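Local coordinates for RNA-binding protein RMD9, mitochondrial (Saccharomyces cerevisiae S288C, PDB 7A9X) that binds a dodecameric sequence in the 3'-untranslated regions of yeast mitochondrial mRNAs and takes part in their processing or stability, at residues 302-307 and 344-349; 329-334 and 338-343; 418-423 and 458-463. One frame throughout, in Å; residues are numbered along the deposited sequence.

Contact 1: residues 302-307 and 344-349; sequences SFFDKI and WEKAVK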
loop_
_atom_site.group_PDB
_atom_site.type_symbol
_atom_site.label_atom_id
_atom_site.label_comp_id
_atom_site.label_asym_id
_atom_site.label_seq_id
_atom_site.Cartn_x
_atom_site.Cartn_y
_atom_site.Cartn_z
ATOM N N SER A 302 -10.209 -10.564 20.558
ATOM C CA SER A 302 -10.660 -11.952 20.589
ATOM C C SER A 302 -10.595 -12.571 19.198
ATOM O O SER A 302 -10.082 -13.682 19.023
ATOM C CB SER A 302 -12.073 -12.037 21.166
ATOM O OG SER A 302 -12.976 -11.228 20.439
ATOM N N PHE A 303 -11.091 -11.850 18.188
ATOM C CA PHE A 303 -10.985 -12.335 16.818
ATOM C C PHE A 303 -9.536 -12.395 16.353
ATOM O O PHE A 303 -9.183 -13.259 15.541
ATOM C CB PHE A 303 -11.811 -11.454 15.883
ATOM C CG PHE A 303 -13.249 -11.869 15.780
ATOM C CD1 PHE A 303 -14.171 -11.477 16.738
ATOM C CD2 PHE A 303 -13.677 -12.661 14.727
ATOM C CE1 PHE A 303 -15.494 -11.863 16.646
ATOM C CE2 PHE A 303 -14.998 -13.052 14.628
ATOM C CZ PHE A 303 -15.909 -12.652 15.588
ATOM N N PHE A 304 -8.689 -11.493 16.855
ATOM C CA PHE A 304 -7.269 -11.552 16.526
ATOM C C PHE A 304 -6.626 -12.807 17.103
ATOM O O PHE A 304 -5.791 -13.442 16.447
ATOM C CB PHE A 304 -6.563 -10.294 17.037
ATOM C CG PHE A 304 -5.066 -10.333 16.895
ATOM C CD1 PHE A 304 -4.461 -9.983 15.699
ATOM C CD2 PHE A 304 -4.263 -10.708 17.964
ATOM C CE1 PHE A 304 -3.085 -10.014 15.567
ATOM C CE2 PHE A 304 -2.888 -10.741 17.840
ATOM C CZ PHE A 304 -2.298 -10.393 16.639
ATOM N N ASP A 305 -7.001 -13.178 18.330
ATOM C CA ASP A 305 -6.476 -14.401 18.926
ATOM C C ASP A 305 -6.988 -15.639 18.205
ATOM O O ASP A 305 -6.292 -16.659 18.155
ATOM C CB ASP A 305 -6.840 -14.466 20.410
ATOM C CG ASP A 305 -6.254 -13.315 21.208
ATOM O OD1 ASP A 305 -5.156 -12.837 20.851
ATOM O OD2 ASP A 305 -6.893 -12.890 22.194
ATOM N N LYS A 306 -8.199 -15.572 17.644
ATOM C CA LYS A 306 -8.737 -16.703 16.898
ATOM C C LYS A 306 -7.893 -17.036 15.675
ATOM O O LYS A 306 -7.865 -18.196 15.250
ATOM C CB LYS A 306 -10.185 -16.420 16.493
ATOM C CG LYS A 306 -11.142 -16.373 17.674
ATOM C CD LYS A 306 -12.582 -16.148 17.243
ATOM C CE LYS A 306 -13.523 -16.257 18.435
ATOM N NZ LYS A 306 -14.951 -16.112 18.043
ATOM N N ILE A 307 -7.198 -16.050 15.107
ATOM C CA ILE A 307 -6.250 -16.333 14.036
ATOM C C ILE A 307 -4.934 -16.842 14.608
ATOM O O ILE A 307 -4.351 -17.804 14.093
ATOM C CB ILE A 307 -6.041 -15.082 13.165
ATOM C CG1 ILE A 307 -7.373 -14.612 12.579
ATOM C CG2 ILE A 307 -5.039 -15.364 12.055
ATOM C CD1 ILE A 307 -7.241 -13.426 11.651
ATOM N N TRP A 344 1.957 -6.622 18.495
ATOM C CA TRP A 344 3.013 -6.666 17.491
ATOM C C TRP A 344 3.874 -7.913 17.646
ATOM O O TRP A 344 4.281 -8.522 16.651
ATOM C CB TRP A 344 3.870 -5.405 17.585
ATOM C CG TRP A 344 5.048 -5.404 16.663
ATOM C CD1 TRP A 344 5.053 -5.083 15.338
ATOM C CD2 TRP A 344 6.399 -5.735 17.003
ATOM N NE1 TRP A 344 6.326 -5.193 14.830
ATOM C CE2 TRP A 344 7.170 -5.593 15.832
ATOM C CE3 TRP A 344 7.031 -6.139 18.185
ATOM C CZ2 TRP A 344 8.542 -5.840 15.806
ATOM C CZ3 TRP A 344 8.393 -6.384 18.158
ATOM C CH2 TRP A 344 9.134 -6.233 16.975
ATOM N N GLU A 345 4.159 -8.309 18.891
ATOM C CA GLU A 345 4.951 -9.515 19.118
ATOM C C GLU A 345 4.233 -10.753 18.596
ATOM O O GLU A 345 4.854 -11.625 17.979
ATOM C CB GLU A 345 5.266 -9.676 20.606
ATOM C CG GLU A 345 6.475 -8.895 21.088
ATOM C CD GLU A 345 6.800 -9.184 22.541
ATOM O OE1 GLU A 345 5.873 -9.548 23.295
ATOM O OE2 GLU A 345 7.983 -9.058 22.926
ATOM N N LYS A 346 2.922 -10.847 18.835
ATOM C CA LYS A 346 2.169 -11.995 18.345
ATOM C C LYS A 346 2.102 -12.004 16.823
ATOM O O LYS A 346 2.160 -13.070 16.201
ATOM C CB LYS A 346 0.763 -11.999 18.949
ATOM C CG LYS A 346 0.737 -12.257 20.448
ATOM C CD LYS A 346 -0.685 -12.384 20.963
ATOM C CE LYS A 346 -0.703 -12.719 22.444
ATOM N NZ LYS A 346 -2.085 -12.975 22.936
ATOM N N ALA A 347 1.988 -10.827 16.205
ATOM C CA ALA A 347 1.949 -10.768 14.748
ATOM C C ALA A 347 3.287 -11.178 14.141
ATOM O O ALA A 347 3.324 -11.899 13.137
ATOM C CB ALA A 347 1.556 -9.365 14.290
ATOM N N VAL A 348 4.394 -10.736 14.743
ATOM C CA VAL A 348 5.716 -11.089 14.231
ATOM C C VAL A 348 5.949 -12.591 14.333
ATOM O O VAL A 348 6.483 -13.214 13.407
ATOM C CB VAL A 348 6.805 -10.291 14.970
ATOM C CG1 VAL A 348 8.184 -10.847 14.654
ATOM C CG2 VAL A 348 6.729 -8.822 14.590
ATOM N N LYS A 349 5.552 -13.200 15.454
ATOM C CA LYS A 349 5.707 -14.645 15.591
ATOM C C LYS A 349 4.801 -15.401 14.628
ATOM O O LYS A 349 5.193 -16.453 14.110
ATOM C CB LYS A 349 5.428 -15.077 17.031
ATOM C CG LYS A 349 6.579 -14.814 17.984
ATOM C CD LYS A 349 6.302 -15.381 19.367
ATOM C CE LYS A 349 7.517 -15.230 20.271
ATOM N NZ LYS A 349 7.271 -15.772 21.636
HETATM O O HOH W 1 -3.595 -11.116 22.002
#

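Contact 2: residues 329-334 and 338-343; sequences NIWKAQ and DHVYRI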
loop_
_atom_site.group_PDB
_atom_site.type_symbol
_atom_site.label_atom_id
_atom_site.label_comp_id
_atom_site.label_asym_id
_atom_site.label_seq_id
_atom_site.Cartn_x
_atom_site.Cartn_y
_atom_site.Cartn_z
ATOM N N ASN A 329 -5.815 1.575 16.297
ATOM C CA ASN A 329 -6.986 1.803 17.138
ATOM C C ASN A 329 -6.648 1.644 18.615
ATOM O O ASN A 329 -7.170 2.384 19.458
ATOM C CB ASN A 329 -8.111 0.849 16.740
ATOM C CG ASN A 329 -8.714 1.193 15.398
ATOM O OD1 ASN A 329 -8.634 2.336 14.946
ATOM N ND2 ASN A 329 -9.327 0.208 14.754
ATOM N N ILE A 330 -5.788 0.680 18.947
ATOM C CA ILE A 330 -5.346 0.519 20.330
ATOM C C ILE A 330 -4.586 1.754 20.792
ATOM O O ILE A 330 -4.788 2.248 21.909
ATOM C CB ILE A 330 -4.490 -0.755 20.473
ATOM C CG1 ILE A 330 -5.323 -2.004 20.187
ATOM C CG2 ILE A 330 -3.863 -0.828 21.859
ATOM C CD1 ILE A 330 -4.507 -3.279 20.189
ATOM N N TRP A 331 -3.702 2.275 19.940
ATOM C CA TRP A 331 -2.903 3.437 20.314
ATOM C C TRP A 331 -3.768 4.686 20.444
ATOM O O TRP A 331 -3.584 5.481 21.374
ATOM C CB TRP A 331 -1.788 3.648 19.290
ATOM C CG TRP A 331 -0.838 4.761 19.624
ATOM C CD1 TRP A 331 -0.578 5.872 18.873
ATOM C CD2 TRP A 331 -0.023 4.872 20.797
ATOM N NE1 TRP A 331 0.352 6.663 19.503
ATOM C CE2 TRP A 331 0.708 6.072 20.687
ATOM C CE3 TRP A 331 0.164 4.068 21.927
ATOM C CZ2 TRP A 331 1.609 6.489 21.665
ATOM C CZ3 TRP A 331 1.059 4.485 22.897
ATOM C CH2 TRP A 331 1.769 5.684 22.760
ATOM N N LYS A 332 -4.721 4.874 19.529
ATOM C CA LYS A 332 -5.584 6.048 19.604
ATOM C C LYS A 332 -6.516 5.995 20.809
ATOM O O LYS A 332 -6.797 7.033 21.418
ATOM C CB LYS A 332 -6.395 6.191 18.316
ATOM C CG LYS A 332 -5.547 6.473 17.087
ATOM C CD LYS A 332 -6.343 6.284 15.808
ATOM C CE LYS A 332 -5.437 6.343 14.588
ATOM N NZ LYS A 332 -6.161 6.000 13.334
ATOM N N ALA A 333 -6.987 4.806 21.179
ATOM C CA ALA A 333 -8.000 4.696 22.219
ATOM C C ALA A 333 -7.425 4.496 23.613
ATOM O O ALA A 333 -8.012 4.980 24.590
ATOM C CB ALA A 333 -8.956 3.546 21.899
ATOM N N GLN A 334 -6.294 3.803 23.735
ATOM C CA GLN A 334 -5.769 3.412 25.033
ATOM C C GLN A 334 -4.450 4.069 25.407
ATOM O O GLN A 334 -4.146 4.145 26.602
ATOM C CB GLN A 334 -5.587 1.887 25.100
ATOM C CG GLN A 334 -6.880 1.106 24.963
ATOM C CD GLN A 334 -6.662 -0.386 25.079
ATOM O OE1 GLN A 334 -5.525 -0.856 25.065
ATOM N NE2 GLN A 334 -7.748 -1.141 25.197
ATOM N N ASP A 338 2.443 -0.941 25.753
ATOM C CA ASP A 338 2.613 -2.365 26.028
ATOM C C ASP A 338 1.552 -3.193 25.318
ATOM O O ASP A 338 1.844 -4.285 24.816
ATOM C CB ASP A 338 2.585 -2.624 27.535
ATOM C CG ASP A 338 3.940 -2.418 28.183
ATOM O OD1 ASP A 338 4.965 -2.605 27.492
ATOM O OD2 ASP A 338 3.983 -2.072 29.381
ATOM N N HIS A 339 0.315 -2.692 25.256
ATOM C CA HIS A 339 -0.722 -3.403 24.517
ATOM C C HIS A 339 -0.396 -3.450 23.030
ATOM O O HIS A 339 -0.566 -4.490 22.384
ATOM C CB HIS A 339 -2.082 -2.748 24.753
ATOM C CG HIS A 339 -3.240 -3.604 24.341
ATOM N ND1 HIS A 339 -4.546 -3.163 24.379
ATOM C CD2 HIS A 339 -3.289 -4.879 23.889
ATOM C CE1 HIS A 339 -5.347 -4.128 23.966
ATOM N NE2 HIS A 339 -4.610 -5.180 23.662
ATOM N N VAL A 340 0.074 -2.332 22.473
ATOM C CA VAL A 340 0.526 -2.315 21.086
ATOM C C VAL A 340 1.720 -3.245 20.904
ATOM O O VAL A 340 1.820 -3.961 19.900
ATOM C CB VAL A 340 0.862 -0.873 20.661
ATOM C CG1 VAL A 340 1.495 -0.848 19.278
ATOM C CG2 VAL A 340 -0.382 -0.007 20.692
ATOM N N TYR A 341 2.633 -3.257 21.877
ATOM C CA TYR A 341 3.832 -4.081 21.770
ATOM C C TYR A 341 3.495 -5.566 21.851
ATOM O O TYR A 341 4.107 -6.386 21.157
ATOM C CB TYR A 341 4.827 -3.685 22.861
ATOM C CG TYR A 341 6.134 -4.444 22.834
ATOM C CD1 TYR A 341 6.942 -4.440 21.705
ATOM C CD2 TYR A 341 6.569 -5.146 23.946
ATOM C CE1 TYR A 341 8.142 -5.127 21.682
ATOM C CE2 TYR A 341 7.767 -5.835 23.934
ATOM C CZ TYR A 341 8.550 -5.822 22.801
ATOM O OH TYR A 341 9.743 -6.509 22.788
ATOM N N ARG A 342 2.515 -5.931 22.682
ATOM C CA ARG A 342 2.145 -7.337 22.812
ATOM C C ARG A 342 1.481 -7.861 21.543
ATOM O O ARG A 342 1.729 -9.000 21.133
ATOM C CB ARG A 342 1.230 -7.533 24.022
ATOM C CG ARG A 342 1.959 -7.462 25.357
ATOM C CD ARG A 342 1.051 -7.807 26.534
ATOM N NE ARG A 342 0.212 -6.684 26.946
ATOM C CZ ARG A 342 -1.057 -6.522 26.584
ATOM N NH1 ARG A 342 -1.739 -5.468 27.014
ATOM N NH2 ARG A 342 -1.646 -7.412 25.796
ATOM N N ILE A 343 0.633 -7.049 20.910
ATOM C CA ILE A 343 -0.003 -7.480 19.669
ATOM C C ILE A 343 1.027 -7.579 18.551
ATOM O O ILE A 343 1.004 -8.518 17.744
ATOM C CB ILE A 343 -1.158 -6.531 19.299
ATOM C CG1 ILE A 343 -2.237 -6.551 20.387
ATOM C CG2 ILE A 343 -1.749 -6.908 17.945
ATOM C CD1 ILE A 343 -2.838 -7.924 20.630
#

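Contact 3: residues 418-423 and 458-463; sequences SIIDFI and LDRWLE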
loop_
_atom_site.group_PDB
_atom_site.type_symbol
_atom_site.label_atom_id
_atom_site.label_comp_id
_atom_site.label_asym_id
_atom_site.label_seq_id
_atom_site.Cartn_x
_atom_site.Cartn_y
_atom_site.Cartn_z
ATOM N N SER A 418 24.285 8.835 18.229
ATOM C CA SER A 418 24.557 7.488 18.721
ATOM C C SER A 418 23.602 6.468 18.112
ATOM O O SER A 418 24.009 5.349 17.781
ATOM C CB SER A 418 24.453 7.459 20.244
ATOM O OG SER A 418 23.121 7.720 20.654
ATOM N N ILE A 419 22.326 6.831 17.963
ATOM C CA ILE A 419 21.364 5.892 17.402
ATOM C C ILE A 419 21.603 5.683 15.912
ATOM O O ILE A 419 21.265 4.621 15.372
ATOM C CB ILE A 419 19.925 6.368 17.688
ATOM C CG1 ILE A 419 18.938 5.209 17.530
ATOM C CG2 ILE A 419 19.543 7.542 16.793
ATOM C CD1 ILE A 419 19.157 4.092 18.525
ATOM N N ILE A 420 22.200 6.663 15.232
ATOM C CA ILE A 420 22.524 6.498 13.819
ATOM C C ILE A 420 23.661 5.499 13.652
ATOM O O ILE A 420 23.587 4.576 12.830
ATOM C CB ILE A 420 22.870 7.859 13.187
ATOM C CG1 ILE A 420 21.734 8.855 13.417
ATOM C CG2 ILE A 420 23.161 7.707 11.702
ATOM C CD1 ILE A 420 22.022 10.244 12.877
ATOM N N ASP A 421 24.734 5.669 14.430
ATOM C CA ASP A 421 25.847 4.730 14.384
ATOM C C ASP A 421 25.454 3.357 14.909
ATOM O O ASP A 421 26.040 2.352 14.491
ATOM C CB ASP A 421 27.033 5.283 15.180
ATOM C CG ASP A 421 27.506 6.629 14.668
ATOM O OD1 ASP A 421 27.397 6.876 13.451
ATOM O OD2 ASP A 421 27.975 7.446 15.484
ATOM N N PHE A 422 24.476 3.292 15.814
ATOM C CA PHE A 422 24.016 2.005 16.319
ATOM C C PHE A 422 23.314 1.208 15.225
ATOM O O PHE A 422 23.584 0.015 15.044
ATOM C CB PHE A 422 23.098 2.219 17.523
ATOM C CG PHE A 422 22.475 0.956 18.053
ATOM C CD1 PHE A 422 23.213 0.067 18.821
ATOM C CD2 PHE A 422 21.146 0.665 17.791
ATOM C CE1 PHE A 422 22.638 -1.097 19.313
ATOM C CE2 PHE A 422 20.560 -0.494 18.279
ATOM C CZ PHE A 422 21.305 -1.377 19.040
ATOM N N ILE A 423 22.419 1.855 14.472
ATOM C CA ILE A 423 21.710 1.158 13.403
ATOM C C ILE A 423 22.663 0.801 12.271
ATOM O O ILE A 423 22.609 -0.307 11.723
ATOM C CB ILE A 423 20.531 2.007 12.892
ATOM C CG1 ILE A 423 19.543 2.289 14.022
ATOM C CG2 ILE A 423 19.820 1.295 11.745
ATOM C CD1 ILE A 423 19.060 1.046 14.706
ATOM N N LEU A 458 29.608 13.977 2.867
ATOM C CA LEU A 458 30.188 13.488 1.620
ATOM C C LEU A 458 30.369 11.976 1.647
ATOM O O LEU A 458 30.088 11.296 0.654
ATOM C CB LEU A 458 31.525 14.182 1.355
ATOM C CG LEU A 458 31.479 15.575 0.729
ATOM C CD1 LEU A 458 32.850 16.230 0.791
ATOM C CD2 LEU A 458 30.992 15.486 -0.708
ATOM N N ASP A 459 30.831 11.432 2.776
ATOM C CA ASP A 459 31.088 9.997 2.859
ATOM C C ASP A 459 29.808 9.193 2.671
ATOM O O ASP A 459 29.780 8.214 1.917
ATOM C CB ASP A 459 31.745 9.657 4.198
ATOM C CG ASP A 459 33.123 10.269 4.343
ATOM O OD1 ASP A 459 33.836 10.387 3.323
ATOM O OD2 ASP A 459 33.491 10.639 5.477
ATOM N N ARG A 460 28.733 9.591 3.354
ATOM C CA ARG A 460 27.474 8.873 3.211
ATOM C C ARG A 460 26.830 9.120 1.853
ATOM O O ARG A 460 26.041 8.287 1.394
ATOM C CB ARG A 460 26.519 9.257 4.343
ATOM C CG ARG A 460 27.032 8.865 5.722
ATOM C CD ARG A 460 25.937 8.922 6.777
ATOM N NE ARG A 460 26.464 8.649 8.111
ATOM C CZ ARG A 460 26.605 7.432 8.629
ATOM N NH1 ARG A 460 26.256 6.361 7.927
ATOM N NH2 ARG A 460 27.098 7.284 9.851
ATOM N N TRP A 461 27.150 10.239 1.198
ATOM C CA TRP A 461 26.685 10.447 -0.168
ATOM C C TRP A 461 27.480 9.608 -1.159
ATOM O O TRP A 461 26.902 9.008 -2.071
ATOM C CB TRP A 461 26.773 11.925 -0.546
ATOM C CG TRP A 461 26.649 12.160 -2.027
ATOM C CD1 TRP A 461 27.671 12.288 -2.928
ATOM C CD2 TRP A 461 25.435 12.272 -2.783
ATOM N NE1 TRP A 461 27.167 12.479 -4.192
ATOM C CE2 TRP A 461 25.798 12.474 -4.130
ATOM C CE3 TRP A 461 24.077 12.225 -2.451
ATOM C CZ2 TRP A 461 24.852 12.632 -5.143
ATOM C CZ3 TRP A 461 23.141 12.381 -3.459
ATOM C CH2 TRP A 461 23.533 12.582 -4.788
ATOM N N LEU A 462 28.806 9.567 -1.000
ATOM C CA LEU A 462 29.634 8.763 -1.892
ATOM C C LEU A 462 29.269 7.287 -1.797
ATOM O O LEU A 462 29.122 6.609 -2.821
ATOM C CB LEU A 462 31.115 8.972 -1.566
ATOM C CG LEU A 462 31.699 10.352 -1.874
ATOM C CD1 LEU A 462 33.107 10.476 -1.312
ATOM C CD2 LEU A 462 31.689 10.619 -3.372
ATOM N N GLU A 463 29.105 6.776 -0.574
ATOM C CA GLU A 463 28.758 5.368 -0.407
ATOM C C GLU A 463 27.379 5.061 -0.975
ATOM O O GLU A 463 27.121 3.924 -1.390
ATOM C CB GLU A 463 28.835 4.981 1.071
ATOM C CG GLU A 463 28.827 3.478 1.316
ATOM C CD GLU A 463 29.105 3.114 2.762
ATOM O OE1 GLU A 463 29.363 4.031 3.571
ATOM O OE2 GLU A 463 29.067 1.909 3.090
#

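Contact 1: residues 302-307 and 344-349
Phe304 sends its ring across to helix 337-351 because CG stands anti to the backbone N (chi1 173°), and Lys346 meets it with CG beside its own backbone N (chi1 -68°) and the rest of the chain extended past the rim of the ring. The two residues belong to consecutive units of a pentatricopeptide-repeat (PPR) solenoid, probably the fourth and fifth repeats. Here segments 302-307 and 344-349 run roughly parallel, their axes 24° apart and 11.4 Å from each other at closest approach, so side chains do the bridging. The phenyl group comes in edge first: CE2 of Phe304 lies 4.0 Å from CB of Lys346, and its CZ is 4.3 Å from the backbone N of Ala347, both partners close to the ring plane. Leu318 also packs against this buried ring. Toward solvent the contact turns polar. Lys346 NZ and Asp305 OD1 form a salt bridge that is long, at 3.7 Å, and a water closes the same gap. It accepts a hydrogen bond from Lys346 NZ at 2.6 Å and donates one to Asp305 OD1, also at 2.6 Å.

Contact 2: residues 329-334 and 338-343
Where Ile330 faces Val340, with their CA atoms 6.6 Å apart, helices 320-334 and 337-351 lie antiparallel, the axes of the two short segments 9.4 Å apart and 166° from pointing the same way. Ile330 is the side chain the others gather round. Its CD1 sits squarely over one face of the His339 imidazole, 4.0 Å from the ring centroid, a CH-pi contact, while CG2 rests near ND1 of the same ring. The same CG2 of Ile330 also meets CG2 of Val340 at 3.8 Å, the two side chains sliding past each other in opposite directions, and that Val340 methyl lies 4.2 Å from CB of Trp331. Ile343 closes the group, its CG1 touching CD1 of Ile330.

The imidazole reaches this place because CG of His339 stands anti to the backbone N (chi1 -165°). ND1 of His339 then donates to OE1 of Gln334 at 2.6 Å, an almost straight bond (172°) lying in the ring plane, though tilted from the plane of the amide. NE2 is bonded to Glu301 of the preceding helix 297-308, so both ring nitrogens are engaged and the rotation of the ring is fixed; the nearby carboxylate would probably favour a protonated imidazole. A leucine in place of His339 would probably leave the Gln334 amide and the Glu301 carboxylate without their partner and the Gln334 chain freer to turn. Trp331, on the far flank, bonds through NE1 to Glu373 of helix 357-374. An antiparallel pair of helices joined by a short turn, with an apolar core between them, is the hairpin unit of the PPR fold, here probably the fifth repeat.

Contact 3: residues 418-423 and 458-463
Arg460 carries this contact, stretching from helix 454-470 to the flank of helix 417-429, where Asp421 and Ile420 receive it. The backbones are far apart: even the closest CA atoms, those of Ile420 and Arg460, are separated by 11.9 Å, and a single long side chain spans most of that interval. It can do so because Arg460 is extended from CG to NE; only at the last torsion does the chain turn (chi4 -86°), which puts CG out of the guanidinium plane and rotates the group about the CD-NE bond so that NH2 is presented to Asp421.

Asp421 comes to the edge of that guanidinium, near its plane, with OD1 3.6 Å from NH2 of Arg460. This is a long salt bridge and no hydrogen bond joins the pair, so the attraction is mainly electrostatic. The side chains meet at about a right angle, while the carboxylate and guanidinium planes are only 23° apart. Ile420 offers its CG2 methyl to the same nitrogen, Arg460 NH2, at 4.4 Å, a loose van der Waals touch, oblique to the flat group.

Both charged groups have stronger partners nearby: Asp421 OD2 pairs with Arg417, while Arg460 makes salt bridges through NH1 to Asp424 and through NE to Glu456. Each of the three guanidinium nitrogens thus has a carboxylate partner, the one at NH2 being long, which is likely to hold the positive charge firmly and fix the group's orientation. In the all-helical PPR solenoid the contact joins what are probably the seventh and eighth repeats, about 10 Å at its nearest atom from the bound RNA. Between the two helices in sequence comes helix 436-445, on whose Leu442 the Arg460 chain lies and whose Ser445 touches Ile420; beyond, helix 540-551 packs on helix 454-470.

Following the chain from the N terminus, helix 297-308 opens contact 1, which closes on helix 337-351 after 36 intervening residues. Within that span lies contact 2, a far shorter closure in which helix 320-334 turns back through two residues onto the start of helix 337-351. The two contacts share this last helix and touch, Phe304 CZ lying 3.8 Å from Ile343 CG2, so one hairpin and its link to the probable preceding repeat form a continuous block. Contact 3 follows in series, neither nesting nor crossing: it spans 34 residues from helix 417-429 to helix 454-470, with its centre about 35 Å from that of contact 1, and ties together what are probably later repeats.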